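Local structure of flagellar basal body protein (5NPY) at residues 177-185 with 494-505; 187-195 with 359-368. The protein is a flagellar hook protein that probably assembles into the curved, flexible joint coupling the motor to the filament in Helicobacter pylori. All blocks are in the same frame, centred on the assembly; numbering follows the deposited sequence.

Interaction 1. Residues 177-185 with 494-505; sequences LQIPQDLTY and FSNGVVEPVARI
Glu-500 OE2 is approached by two hydroxyls: Ser-159 OG hydrogen-bonds to it, and Tyr-185 OH adds a weak, less certain bond of 3.3 Å. Lys-151 forms a salt bridge with OE1. The carboxylate meets the edge of the Tyr-185 ring with its own plane nearly perpendicular, 86° away. Tyr-185 CB lies over one face of Phe-494, 4.0 Å from the ring centroid, and CG, trans to the backbone N (chi1 -174°), carries the ring on from there toward Asn-496, Val-498 and Glu-500. That ring turns an edge toward the Phe-494 face, a T-shaped pair with centroids 5.5 Å apart and planes at 64°. Phe-494 begins the type I turn of a beta hairpin, 489-494 with 499-509, within what is probably the D1 domain of hook proteins. In this turn Asn-496 makes an Asx turn, OD1 accepting Val-498 N from above the carbonyl plane at 3.1 Å, while ND2, bonded to Pro-475 O, lies 3.4 Å from Tyr-185 CD2. Farther along, a classic beta bulge directs both Val-502 and Ala-503 toward 177-185: Val-502 CG2 meets Ile-179 CD1 at 3.9 Å, and Ala-503 CB meets Leu-177 CD1 at 4.0 Å.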
loop_
_atom_site.group_PDB
_atom_site.type_symbol
_atom_site.label_atom_id
_atom_site.label_comp_id
_atom_site.label_asym_id
_atom_site.label_seq_id
_atom_site.Cartn_x
_atom_site.Cartn_y
_atom_site.Cartn_z
ATOM N N LEU A 177 -31.687 6.771 15.771
ATOM C CA LEU A 177 -30.631 5.821 15.442
ATOM C C LEU A 177 -31.229 4.460 15.114
ATOM O O LEU A 177 -32.124 3.977 15.813
ATOM C CB LEU A 177 -29.644 5.696 16.604
ATOM C CG LEU A 177 -29.064 7.044 17.019
ATOM C CD1 LEU A 177 -27.926 6.859 18.023
ATOM C CD2 LEU A 177 -28.604 7.852 15.791
ATOM N N GLN A 178 -30.729 3.842 14.046
ATOM C CA GLN A 178 -31.217 2.539 13.594
ATOM C C GLN A 178 -30.022 1.612 13.384
ATOM O O GLN A 178 -29.323 1.690 12.367
ATOM C CB GLN A 178 -32.041 2.668 12.319
ATOM C CG GLN A 178 -32.672 1.354 11.888
ATOM C CD GLN A 178 -33.216 1.389 10.471
ATOM O OE1 GLN A 178 -32.900 2.290 9.687
ATOM N NE2 GLN A 178 -34.039 0.401 10.134
ATOM N N ILE A 179 -29.792 0.731 14.348
ATOM C CA ILE A 179 -28.720 -0.248 14.252
ATOM C C ILE A 179 -29.348 -1.631 14.335
ATOM O O ILE A 179 -29.525 -2.161 15.442
ATOM C CB ILE A 179 -27.674 -0.036 15.355
ATOM C CG1 ILE A 179 -27.131 1.394 15.304
ATOM C CG2 ILE A 179 -26.549 -1.054 15.240
ATOM C CD1 ILE A 179 -26.237 1.742 16.462
ATOM N N PRO A 180 -29.712 -2.241 13.209
ATOM C CA PRO A 180 -30.309 -3.585 13.249
ATOM C C PRO A 180 -29.336 -4.616 13.809
ATOM O O PRO A 180 -28.150 -4.352 14.031
ATOM C CB PRO A 180 -30.652 -3.878 11.782
ATOM C CG PRO A 180 -30.645 -2.526 11.100
ATOM C CD PRO A 180 -29.656 -1.690 11.843
ATOM N N GLN A 181 -29.864 -5.825 14.024
ATOM C CA GLN A 181 -29.109 -6.905 14.656
ATOM C C GLN A 181 -28.311 -7.723 13.640
ATOM O O GLN A 181 -27.081 -7.796 13.719
ATOM C CB GLN A 181 -30.059 -7.810 15.449
ATOM C CG GLN A 181 -29.363 -8.937 16.206
ATOM C CD GLN A 181 -30.290 -9.681 17.144
ATOM O OE1 GLN A 181 -31.500 -9.784 16.903
ATOM N NE2 GLN A 181 -29.729 -10.206 18.226
ATOM N N ASP A 182 -28.999 -8.363 12.694
ATOM C CA ASP A 182 -28.306 -9.066 11.623
ATOM C C ASP A 182 -27.674 -8.056 10.677
ATOM O O ASP A 182 -28.316 -7.595 9.728
ATOM C CB ASP A 182 -29.259 -9.995 10.864
ATOM C CG ASP A 182 -28.634 -10.558 9.591
ATOM O OD1 ASP A 182 -27.760 -11.445 9.693
ATOM O OD2 ASP A 182 -29.017 -10.112 8.487
ATOM N N LEU A 183 -26.419 -7.697 10.934
ATOM C CA LEU A 183 -25.694 -6.741 10.109
ATOM C C LEU A 183 -24.502 -7.444 9.474
ATOM O O LEU A 183 -23.614 -7.930 10.184
ATOM C CB LEU A 183 -25.238 -5.535 10.934
ATOM C CG LEU A 183 -25.978 -4.221 10.695
ATOM C CD1 LEU A 183 -25.479 -3.535 9.441
ATOM C CD2 LEU A 183 -27.452 -4.482 10.573
ATOM N N THR A 184 -24.492 -7.513 8.146
ATOM C CA THR A 184 -23.307 -7.937 7.419
ATOM C C THR A 184 -22.525 -6.714 6.960
ATOM O O THR A 184 -23.016 -5.584 6.976
ATOM C CB THR A 184 -23.661 -8.825 6.215
ATOM O OG1 THR A 184 -24.571 -8.144 5.337
ATOM C CG2 THR A 184 -24.276 -10.157 6.686
ATOM N N TYR A 185 -21.279 -6.953 6.577
ATOM C CA TYR A 185 -20.408 -5.930 6.011
ATOM C C TYR A 185 -20.275 -6.196 4.521
ATOM O O TYR A 185 -19.742 -7.237 4.132
ATOM C CB TYR A 185 -19.032 -5.960 6.669
ATOM C CG TYR A 185 -18.144 -4.835 6.232
ATOM C CD1 TYR A 185 -18.078 -3.663 6.969
ATOM C CD2 TYR A 185 -17.375 -4.936 5.089
ATOM C CE1 TYR A 185 -17.269 -2.626 6.581
ATOM C CE2 TYR A 185 -16.565 -3.900 4.689
ATOM C CZ TYR A 185 -16.521 -2.745 5.442
ATOM O OH TYR A 185 -15.717 -1.703 5.071
ATOM N N PHE A 494 -16.510 -6.329 12.905
ATOM C CA PHE A 494 -16.929 -7.406 12.025
ATOM C C PHE A 494 -15.843 -8.471 11.954
ATOM O O PHE A 494 -14.734 -8.299 12.467
ATOM C CB PHE A 494 -17.278 -6.872 10.630
ATOM C CG PHE A 494 -18.515 -6.025 10.605
ATOM C CD1 PHE A 494 -19.708 -6.541 10.126
ATOM C CD2 PHE A 494 -18.490 -4.716 11.081
ATOM C CE1 PHE A 494 -20.855 -5.767 10.109
ATOM C CE2 PHE A 494 -19.628 -3.936 11.071
ATOM C CZ PHE A 494 -20.809 -4.456 10.581
ATOM N N SER A 495 -16.182 -9.593 11.312
ATOM C CA SER A 495 -15.250 -10.716 11.235
ATOM C C SER A 495 -14.002 -10.376 10.433
ATOM O O SER A 495 -12.922 -10.900 10.719
ATOM C CB SER A 495 -15.944 -11.919 10.617
ATOM O OG SER A 495 -16.830 -11.493 9.599
ATOM N N ASN A 496 -14.122 -9.521 9.429
ATOM C CA ASN A 496 -12.950 -9.173 8.648
ATOM C C ASN A 496 -12.009 -8.237 9.388
ATOM O O ASN A 496 -11.040 -7.739 8.796
ATOM C CB ASN A 496 -13.374 -8.555 7.315
ATOM C CG ASN A 496 -14.346 -7.406 7.489
ATOM O OD1 ASN A 496 -14.469 -6.848 8.581
ATOM N ND2 ASN A 496 -15.054 -7.049 6.409
ATOM N N GLY A 497 -12.244 -7.962 10.666
ATOM C CA GLY A 497 -11.347 -7.098 11.398
ATOM C C GLY A 497 -11.540 -5.624 11.142
ATOM O O GLY A 497 -10.639 -4.833 11.442
ATOM N N VAL A 498 -12.688 -5.225 10.595
ATOM C CA VAL A 498 -13.008 -3.821 10.371
ATOM C C VAL A 498 -13.865 -3.329 11.526
ATOM O O VAL A 498 -14.833 -3.992 11.923
ATOM C CB VAL A 498 -13.731 -3.605 9.031
ATOM C CG1 VAL A 498 -13.976 -2.145 8.832
ATOM C CG2 VAL A 498 -12.907 -4.162 7.891
ATOM N N VAL A 499 -13.504 -2.165 12.058
ATOM C CA VAL A 499 -14.228 -1.497 13.129
ATOM C C VAL A 499 -14.512 -0.075 12.661
ATOM O O VAL A 499 -13.588 0.741 12.541
ATOM C CB VAL A 499 -13.437 -1.494 14.443
ATOM C CG1 VAL A 499 -14.113 -0.603 15.461
ATOM C CG2 VAL A 499 -13.291 -2.915 14.967
ATOM N N GLU A 500 -15.775 0.221 12.384
ATOM C CA GLU A 500 -16.128 1.560 11.944
ATOM C C GLU A 500 -17.255 2.084 12.814
ATOM O O GLU A 500 -18.210 1.356 13.100
ATOM C CB GLU A 500 -16.572 1.594 10.471
ATOM C CG GLU A 500 -15.591 0.958 9.504
ATOM C CD GLU A 500 -15.942 1.229 8.053
ATOM O OE1 GLU A 500 -16.993 1.857 7.790
ATOM O OE2 GLU A 500 -15.155 0.815 7.178
ATOM N N PRO A 501 -17.176 3.337 13.243
ATOM C CA PRO A 501 -18.319 3.943 13.917
ATOM C C PRO A 501 -19.491 4.051 12.953
ATOM O O PRO A 501 -19.310 4.116 11.736
ATOM C CB PRO A 501 -17.794 5.318 14.336
ATOM C CG PRO A 501 -16.703 5.609 13.360
ATOM C CD PRO A 501 -16.070 4.292 13.054
ATOM N N VAL A 502 -20.701 4.032 13.513
ATOM C CA VAL A 502 -21.922 4.196 12.727
ATOM C C VAL A 502 -22.834 5.294 13.252
ATOM O O VAL A 502 -23.689 5.781 12.497
ATOM C CB VAL A 502 -22.696 2.860 12.639
ATOM C CG1 VAL A 502 -21.784 1.746 12.145
ATOM C CG2 VAL A 502 -23.297 2.493 13.994
ATOM N N ALA A 503 -22.710 5.710 14.516
ATOM C CA ALA A 503 -23.610 6.679 15.131
ATOM C C ALA A 503 -22.973 7.202 16.413
ATOM O O ALA A 503 -21.902 6.751 16.829
ATOM C CB ALA A 503 -24.984 6.062 15.421
ATOM N N ARG A 504 -23.642 8.182 17.027
ATOM C CA ARG A 504 -23.369 8.540 18.414
ATOM C C ARG A 504 -24.666 8.951 19.082
ATOM O O ARG A 504 -25.596 9.423 18.423
ATOM C CB ARG A 504 -22.342 9.665 18.558
ATOM C CG ARG A 504 -22.870 11.063 18.286
ATOM C CD ARG A 504 -21.717 12.049 18.320
ATOM N NE ARG A 504 -21.108 12.103 19.651
ATOM C CZ ARG A 504 -19.892 12.572 19.904
ATOM N NH1 ARG A 504 -19.121 13.013 18.919
ATOM N NH2 ARG A 504 -19.436 12.582 21.142
ATOM N N ILE A 505 -24.717 8.752 20.399
ATOM C CA ILE A 505 -25.901 9.080 21.185
ATOM C C ILE A 505 -26.008 10.590 21.333
ATOM O O ILE A 505 -25.048 11.263 21.732
ATOM C CB ILE A 505 -25.841 8.399 22.561
ATOM C CG1 ILE A 505 -25.662 6.886 22.413
ATOM C CG2 ILE A 505 -27.107 8.705 23.367
ATOM C CD1 ILE A 505 -26.869 6.177 21.836
#

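Interaction 2. Residues 187-195 with 359-368; sequences PVLSTKVGI and TEVDIYDKAG
Ser-190 grips both backbone polar atoms of Tyr-364. Its N donates to Tyr-364 O at 2.9 Å in a nearly straight bond (168° at the hydrogen), and its OG accepts Tyr-364 N at 2.8 Å. The hydroxyl can take this place because it is swung beside the serine's own backbone N (chi1 -47°), so that N and OG together clasp one residue. Leu-189 CD1 presses on the same carbonyl, 3.3 Å from Tyr-364 O, while its CD2 leans on the aliphatic stem of Lys-366, touching CG and CE. Next to them Pro-187 CB fits tightly against Gly-368 CA at 3.5 Å, where the last residue of the type I turn 365-368 has a positive phi that favours glycine.

Toward the strands the contact becomes largely apolar. Val-193 CG1 and Val-361 CG1 meet tip to tip at 4.1 Å, whereas the side chains of Val-193 and Ile-363 cross at about a right angle, meeting through their CG2 methyls. Ile-195 CG2 and Val-361 CG2 are pressed to 3.5 Å, closer than usual for methyl groups.

In the second shell, Gln-471 hydrogen-bonds to Ser-190 OG and to Asp-362 O. Asp-365 OD1 takes a weak bond from Ala-367 N within the turn, and OD2 forms a salt bridge with Lys-440 NZ. The axes of 192-195 and 359-364 approach to 9.5 Å, their N-to-C directions 149° apart, packed face to face as in a beta sandwich: 192-198 lies between 442-447 and 465-471, while 346-364 pairs with 370-381 in the facing sheet.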
loop_
_atom_site.group_PDB
_atom_site.type_symbol
_atom_site.label_atom_id
_atom_site.label_comp_id
_atom_site.label_asym_id
_atom_site.label_seq_id
_atom_site.Cartn_x
_atom_site.Cartn_y
_atom_site.Cartn_z
ATOM N N PRO A 187 -18.748 -6.371 1.009
ATOM C CA PRO A 187 -17.391 -6.254 0.475
ATOM C C PRO A 187 -17.305 -5.100 -0.514
ATOM O O PRO A 187 -18.316 -4.561 -0.982
ATOM C CB PRO A 187 -17.158 -7.613 -0.200
ATOM C CG PRO A 187 -18.527 -8.127 -0.506
ATOM C CD PRO A 187 -19.388 -7.641 0.619
ATOM N N VAL A 188 -16.064 -4.694 -0.780
ATOM C CA VAL A 188 -15.760 -3.583 -1.677
ATOM C C VAL A 188 -14.751 -4.048 -2.721
ATOM O O VAL A 188 -13.759 -4.710 -2.392
ATOM C CB VAL A 188 -15.215 -2.354 -0.915
ATOM C CG1 VAL A 188 -15.017 -1.165 -1.872
ATOM C CG2 VAL A 188 -16.140 -1.970 0.214
ATOM N N LEU A 189 -14.998 -3.695 -3.978
ATOM C CA LEU A 189 -14.045 -4.006 -5.033
ATOM C C LEU A 189 -12.811 -3.115 -4.910
ATOM O O LEU A 189 -12.921 -1.896 -4.726
ATOM C CB LEU A 189 -14.699 -3.831 -6.403
ATOM C CG LEU A 189 -13.778 -3.877 -7.620
ATOM C CD1 LEU A 189 -13.047 -5.209 -7.672
ATOM C CD2 LEU A 189 -14.571 -3.640 -8.911
ATOM N N SER A 190 -11.634 -3.731 -5.024
ATOM C CA SER A 190 -10.363 -3.013 -4.983
ATOM C C SER A 190 -10.181 -2.318 -6.330
ATOM O O SER A 190 -9.998 -2.986 -7.347
ATOM C CB SER A 190 -9.200 -3.972 -4.708
ATOM O OG SER A 190 -9.460 -4.871 -3.621
ATOM N N THR A 191 -10.248 -0.987 -6.350
ATOM C CA THR A 191 -9.950 -0.230 -7.557
ATOM C C THR A 191 -8.718 0.650 -7.429
ATOM O O THR A 191 -8.400 1.381 -8.373
ATOM C CB THR A 191 -11.140 0.646 -7.951
ATOM O OG1 THR A 191 -11.347 1.644 -6.942
ATOM C CG2 THR A 191 -12.398 -0.217 -8.114
ATOM N N LYS A 192 -8.003 0.584 -6.310
ATOM C CA LYS A 192 -6.940 1.547 -6.047
ATOM C C LYS A 192 -5.982 0.935 -5.042
ATOM O O LYS A 192 -6.369 0.689 -3.902
ATOM C CB LYS A 192 -7.538 2.862 -5.519
ATOM C CG LYS A 192 -6.552 4.012 -5.385
ATOM C CD LYS A 192 -7.232 5.286 -4.863
ATOM C CE LYS A 192 -7.348 5.309 -3.343
ATOM N NZ LYS A 192 -8.142 6.490 -2.891
ATOM N N VAL A 193 -4.735 0.708 -5.442
ATOM C CA VAL A 193 -3.737 0.107 -4.559
ATOM C C VAL A 193 -2.462 0.945 -4.605
ATOM O O VAL A 193 -1.913 1.192 -5.690
ATOM C CB VAL A 193 -3.448 -1.349 -4.950
ATOM C CG1 VAL A 193 -2.353 -1.952 -4.062
ATOM C CG2 VAL A 193 -4.743 -2.173 -4.905
ATOM N N GLY A 194 -2.006 1.388 -3.437
ATOM C CA GLY A 194 -0.739 2.091 -3.287
ATOM C C GLY A 194 0.157 1.422 -2.252
ATOM O O GLY A 194 -0.219 1.296 -1.081
ATOM N N ILE A 195 1.331 0.957 -2.655
ATOM C CA ILE A 195 2.216 0.257 -1.724
ATOM C C ILE A 195 3.443 1.115 -1.444
ATOM O O ILE A 195 3.919 1.879 -2.293
ATOM C CB ILE A 195 2.656 -1.145 -2.211
ATOM C CG1 ILE A 195 3.459 -1.045 -3.508
ATOM C CG2 ILE A 195 1.447 -2.078 -2.313
ATOM C CD1 ILE A 195 4.123 -2.343 -3.941
ATOM N N THR A 359 6.673 -8.534 -4.046
ATOM C CA THR A 359 5.686 -8.100 -3.066
ATOM C C THR A 359 4.345 -8.680 -3.474
ATOM O O THR A 359 4.187 -9.196 -4.580
ATOM C CB THR A 359 5.594 -6.571 -2.971
ATOM O OG1 THR A 359 5.046 -6.049 -4.197
ATOM C CG2 THR A 359 7.001 -5.971 -2.695
ATOM N N GLU A 360 3.374 -8.593 -2.572
ATOM C CA GLU A 360 2.078 -9.224 -2.788
ATOM C C GLU A 360 1.073 -8.569 -1.855
ATOM O O GLU A 360 1.358 -8.393 -0.670
ATOM C CB GLU A 360 2.178 -10.737 -2.549
ATOM C CG GLU A 360 0.908 -11.539 -2.788
ATOM C CD GLU A 360 1.047 -13.004 -2.329
ATOM O OE1 GLU A 360 1.586 -13.832 -3.100
ATOM O OE2 GLU A 360 0.620 -13.320 -1.192
ATOM N N VAL A 361 -0.068 -8.168 -2.408
ATOM C CA VAL A 361 -1.130 -7.456 -1.703
ATOM C C VAL A 361 -2.431 -8.240 -1.875
ATOM O O VAL A 361 -2.735 -8.727 -2.973
ATOM C CB VAL A 361 -1.287 -6.020 -2.260
ATOM C CG1 VAL A 361 -2.440 -5.283 -1.602
ATOM C CG2 VAL A 361 0.027 -5.230 -2.103
ATOM N N ASP A 362 -3.201 -8.358 -0.794
ATOM C CA ASP A 362 -4.522 -8.958 -0.881
ATOM C C ASP A 362 -5.486 -7.969 -1.516
ATOM O O ASP A 362 -5.629 -6.838 -1.041
ATOM C CB ASP A 362 -5.038 -9.367 0.502
ATOM C CG ASP A 362 -4.187 -10.446 1.166
ATOM O OD1 ASP A 362 -4.157 -10.492 2.420
ATOM O OD2 ASP A 362 -3.570 -11.257 0.450
ATOM N N ILE A 363 -6.164 -8.394 -2.577
ATOM C CA ILE A 363 -7.194 -7.559 -3.183
ATOM C C ILE A 363 -8.454 -8.392 -3.349
ATOM O O ILE A 363 -8.429 -9.624 -3.261
ATOM C CB ILE A 363 -6.752 -6.944 -4.526
ATOM C CG1 ILE A 363 -6.568 -8.038 -5.582
ATOM C CG2 ILE A 363 -5.466 -6.110 -4.322
ATOM C CD1 ILE A 363 -6.394 -7.506 -7.011
ATOM N N TYR A 364 -9.572 -7.690 -3.575
ATOM C CA TYR A 364 -10.897 -8.280 -3.477
ATOM C C TYR A 364 -11.762 -7.840 -4.641
ATOM O O TYR A 364 -11.754 -6.662 -5.008
ATOM C CB TYR A 364 -11.567 -7.894 -2.153
ATOM C CG TYR A 364 -10.672 -8.177 -0.978
ATOM C CD1 TYR A 364 -9.891 -7.173 -0.412
ATOM C CD2 TYR A 364 -10.576 -9.459 -0.454
ATOM C CE1 TYR A 364 -9.042 -7.444 0.659
ATOM C CE2 TYR A 364 -9.732 -9.742 0.613
ATOM C CZ TYR A 364 -8.963 -8.732 1.164
ATOM O OH TYR A 364 -8.125 -9.011 2.229
ATOM N N ASP A 365 -12.528 -8.790 -5.202
ATOM C CA ASP A 365 -13.474 -8.488 -6.273
ATOM C C ASP A 365 -14.780 -7.953 -5.670
ATOM O O ASP A 365 -14.887 -7.727 -4.461
ATOM C CB ASP A 365 -13.683 -9.714 -7.169
ATOM C CG ASP A 365 -14.336 -10.895 -6.444
ATOM O OD1 ASP A 365 -14.920 -10.748 -5.349
ATOM O OD2 ASP A 365 -14.257 -11.999 -6.994
ATOM N N LYS A 366 -15.797 -7.734 -6.514
ATOM C CA LYS A 366 -17.070 -7.221 -6.010
ATOM C C LYS A 366 -17.717 -8.184 -5.013
ATOM O O LYS A 366 -18.488 -7.755 -4.145
ATOM C CB LYS A 366 -18.033 -6.949 -7.165
ATOM C CG LYS A 366 -17.689 -5.746 -7.993
ATOM C CD LYS A 366 -18.610 -5.632 -9.187
ATOM C CE LYS A 366 -18.131 -4.560 -10.151
ATOM N NZ LYS A 366 -19.130 -4.311 -11.223
ATOM N N ALA A 367 -17.422 -9.483 -5.128
ATOM C CA ALA A 367 -17.979 -10.484 -4.228
ATOM C C ALA A 367 -17.199 -10.604 -2.927
ATOM O O ALA A 367 -17.686 -11.260 -2.000
ATOM C CB ALA A 367 -18.025 -11.848 -4.915
ATOM N N GLY A 368 -16.021 -9.980 -2.834
ATOM C CA GLY A 368 -15.195 -10.066 -1.651
ATOM C C GLY A 368 -14.205 -11.202 -1.667
ATOM O O GLY A 368 -13.566 -11.464 -0.640
#

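In the fold
Interactions 1 and 2 follow one another along the chain, with centres about 22 Å apart, and interaction 2 is nested within the loop that interaction 1 closes. Residues 177-185 lead directly into 187-195, and the return pass around 474-477 runs alongside: Tyr-185 pairs with Gly-477 and Val-188 with Lys-474, while Pro-475 touches Tyr-364. The two contacts thus flank a connection in which the chain passes twice between the probable D1 domain and the next beta domain. Neither contributes residues to the tris-hydroxymethyl-methyl-ammonium pocket, although strand 370-381, neighbour of 346-364 in interaction 2, carries its Thr-380 and Asn-381.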